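Local coordinates for Hsp70/Hsp90 co-chaperone CNS1 (Saccharomyces cerevisiae, PDB 6HFM), which binds the chaperones Hsp90 and Hsp70 as a co-chaperone and stimulates the ATPase activity of the Hsp70 Ssa1, though not that of Hsp90, at residues A[156-159]-A[160-164]. Sequence-based numbering, arbitrary orientation.
Sequences WDKQ and KALER
Asp157 is the N-cap of the short helix 158-163 near the C-terminus of the Cns1 C-domain, and its side chain caps the amide of Lys160. Asp157 OD1 accepts from Lys160 N at 3.1 Å, a nearly straight bond (166° at the hydrogen) that reaches the oxygen from above the carboxylate plane. With CG anti to the backbone N (chi1 -169°), the short aspartate side chain reaches forward along the first turn, beside Lys160 CB, where backbone amides lack the i-4 carbonyl of a preceding helical turn; its negative charge should also suit the positive end of the helix dipole. Asp157 O receives Ala161 N at 3.0 Å, and bonds from Leu162 N to Lys158 O and from Glu163 N to Gln159 O continue the helix.

On the inward side, Trp156 CZ2 lies 3.8 Å from Ala161 CB, a methyl small enough to let the indole come close to the helix. Arg164, its chain bent at chi3, brings NH2 to 3.5 Å from Trp156 CH2, the ring and guanidinium planes 69° apart. Arg164 NH1 also donates to a water at 3.0 Å, and this water gives a weak bond to Asp157 O.

Trp156 NE1 binds Gly110 O and its ring meets Tyr142 of strand 139-145 edge-to-face. Ala161 and Trp156 both touch Glu106 of strand 101-106, whose OE1 takes a salt bridge from Arg164 NH2, holding the helix beside that strand at the domain surface, after helix 146-155.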
ATOM      1  N   TRP A 156      -1.232  -8.416  15.375  1.00 24.28           N
ATOM      2  CA  TRP A 156      -1.891  -8.560  14.066  1.00 22.59           C
ATOM      3  C   TRP A 156      -2.749  -9.822  14.035  1.00 22.96           C
ATOM      4  O   TRP A 156      -2.267 -10.910  14.354  1.00 23.11           O
ATOM      5  CB  TRP A 156      -0.846  -8.606  12.944  1.00 21.65           C
ATOM      6  CG  TRP A 156      -1.418  -8.800  11.562  1.00 20.83           C
ATOM      7  CD1 TRP A 156      -1.521  -9.973  10.874  1.00 20.96           C
ATOM      8  CD2 TRP A 156      -1.950  -7.784  10.704  1.00 19.28           C
ATOM      9  NE1 TRP A 156      -2.091  -9.755   9.643  1.00 20.13           N
ATOM     10  CE2 TRP A 156      -2.353  -8.418   9.505  1.00 19.54           C
ATOM     11  CE3 TRP A 156      -2.111  -6.397  10.823  1.00 20.82           C
ATOM     12  CZ2 TRP A 156      -2.923  -7.711   8.437  1.00 19.15           C
ATOM     13  CZ3 TRP A 156      -2.678  -5.693   9.754  1.00 20.62           C
ATOM     14  CH2 TRP A 156      -3.075  -6.357   8.581  1.00 20.06           C
ATOM     15  N   ASP A 157      -4.015  -9.656  13.653  1.00 23.07           N
ATOM     16  CA  ASP A 157      -4.996 -10.737  13.655  1.00 24.81           C
ATOM     17  C   ASP A 157      -5.295 -11.139  12.211  1.00 23.64           C
ATOM     18  O   ASP A 157      -6.004 -10.433  11.486  1.00 24.52           O
ATOM     19  CB  ASP A 157      -6.261 -10.268  14.379  1.00 27.07           C
ATOM     20  CG  ASP A 157      -7.249 -11.394  14.664  1.00 28.85           C
ATOM     21  OD1 ASP A 157      -7.315 -12.378  13.900  1.00 29.50           O
ATOM     22  OD2 ASP A 157      -8.008 -11.277  15.646  1.00 35.64           O
ATOM     23  N   LYS A 158      -4.738 -12.275  11.805  1.00 22.89           N
ATOM     24  CA  LYS A 158      -4.881 -12.786  10.445  1.00 23.77           C
ATOM     25  C   LYS A 158      -6.342 -13.083  10.107  1.00 23.16           C
ATOM     26  O   LYS A 158      -6.796 -12.755   9.013  1.00 23.94           O
ATOM     27  CB  LYS A 158      -4.018 -14.037  10.269  1.00 24.23           C
ATOM     28  CG  LYS A 158      -4.061 -14.683   8.894  1.00 24.22           C
ATOM     29  CD  LYS A 158      -2.945 -15.705   8.717  1.00 25.41           C
ATOM     30  CE  LYS A 158      -3.030 -16.848   9.727  1.00 27.56           C
ATOM     31  NZ  LYS A 158      -1.917 -17.819   9.566  1.00 28.42           N
ATOM     32  N   GLN A 159      -7.069 -13.696  11.042  1.00 24.50           N
ATOM     33  CA  GLN A 159      -8.504 -13.970  10.862  1.00 27.36           C
ATOM     34  C   GLN A 159      -9.309 -12.682  10.629  1.00 25.41           C
ATOM     35  O   GLN A 159     -10.146 -12.631   9.727  1.00 25.59           O
ATOM     36  CB  GLN A 159      -9.062 -14.746  12.068  1.00 31.44           C
ATOM     37  CG  GLN A 159     -10.493 -15.241  11.884  1.00 37.60           C
ATOM     38  CD  GLN A 159     -10.977 -16.103  13.038  1.00 46.21           C
ATOM     39  OE1 GLN A 159     -11.457 -17.215  12.831  1.00 51.19           O
ATOM     40  NE2 GLN A 159     -10.853 -15.592  14.258  1.00 49.68           N
ATOM     41  N   LYS A 160      -9.032 -11.655  11.430  1.00 25.10           N
ATOM     42  CA  LYS A 160      -9.664 -10.332  11.299  1.00 27.13           C
ATOM     43  C   LYS A 160      -9.349  -9.703   9.935  1.00 25.77           C
ATOM     44  O   LYS A 160     -10.213  -9.087   9.311  1.00 26.58           O
ATOM     45  CB  LYS A 160      -9.189  -9.400  12.418  1.00 33.13           C
ATOM     46  CG  LYS A 160     -10.090  -8.213  12.704  1.00 42.97           C
ATOM     47  CD  LYS A 160      -9.428  -7.261  13.693  1.00 52.34           C
ATOM     48  CE  LYS A 160     -10.368  -6.159  14.158  1.00 63.29           C
ATOM     49  NZ  LYS A 160     -11.293  -6.609  15.237  1.00 72.67           N
ATOM     50  N   ALA A 161      -8.108  -9.858   9.480  1.00 23.76           N
ATOM     51  CA  ALA A 161      -7.711  -9.363   8.163  1.00 21.84           C
ATOM     52  C   ALA A 161      -8.484 -10.050   7.039  1.00 21.99           C
ATOM     53  O   ALA A 161      -9.016  -9.382   6.149  1.00 22.19           O
ATOM     54  CB  ALA A 161      -6.210  -9.523   7.954  1.00 20.73           C
ATOM     55  N   LEU A 162      -8.592 -11.375   7.110  1.00 22.10           N
ATOM     56  CA  LEU A 162      -9.317 -12.133   6.088  1.00 23.02           C
ATOM     57  C   LEU A 162     -10.822 -11.819   6.098  1.00 23.31           C
ATOM     58  O   LEU A 162     -11.467 -11.835   5.043  1.00 24.46           O
ATOM     59  CB  LEU A 162      -9.060 -13.634   6.245  1.00 23.97           C
ATOM     60  CG  LEU A 162      -7.603 -14.080   6.032  1.00 24.62           C
ATOM     61  CD1 LEU A 162      -7.442 -15.538   6.434  1.00 25.93           C
ATOM     62  CD2 LEU A 162      -7.126 -13.863   4.602  1.00 24.73           C
ATOM     63  N   GLU A 163     -11.356 -11.488   7.274  1.00 24.18           N
ATOM     64  CA  GLU A 163     -12.770 -11.109   7.422  1.00 26.53           C
ATOM     65  C   GLU A 163     -13.125  -9.740   6.812  1.00 26.22           C
ATOM     66  O   GLU A 163     -14.300  -9.465   6.574  1.00 27.48           O
ATOM     67  CB  GLU A 163     -13.190 -11.174   8.898  1.00 29.94           C
ATOM     68  CG  GLU A 163     -13.400 -12.602   9.382  1.00 33.91           C
ATOM     69  CD  GLU A 163     -13.532 -12.737  10.892  1.00 39.58           C
ATOM     70  OE1 GLU A 163     -13.437 -11.722  11.620  1.00 40.99           O
ATOM     71  OE2 GLU A 163     -13.730 -13.881  11.352  1.00 44.50           O
ATOM     72  N   ARG A 164     -12.122  -8.896   6.556  1.00 22.81           N
ATOM     73  CA  ARG A 164     -12.318  -7.657   5.779  1.00 21.91           C
ATOM     74  C   ARG A 164     -12.649  -7.885   4.293  1.00 20.29           C
ATOM     75  O   ARG A 164     -13.156  -6.974   3.626  1.00 19.92           O
ATOM     76  CB  ARG A 164     -11.083  -6.743   5.872  1.00 22.43           C
ATOM     77  CG  ARG A 164     -10.812  -6.169   7.254  1.00 24.90           C
ATOM     78  CD  ARG A 164      -9.854  -4.986   7.201  1.00 26.73           C
ATOM     79  NE  ARG A 164      -8.487  -5.365   6.834  1.00 29.49           N
ATOM     80  CZ  ARG A 164      -7.533  -5.771   7.680  1.00 29.78           C
ATOM     81  NH1 ARG A 164      -7.756  -5.888   8.994  1.00 29.99           N
ATOM     82  NH2 ARG A 164      -6.330  -6.083   7.197  1.00 29.66           N
TER
HETATM   83  O   HOH W   1      -5.822  -7.081  10.887  1.00 40.63           O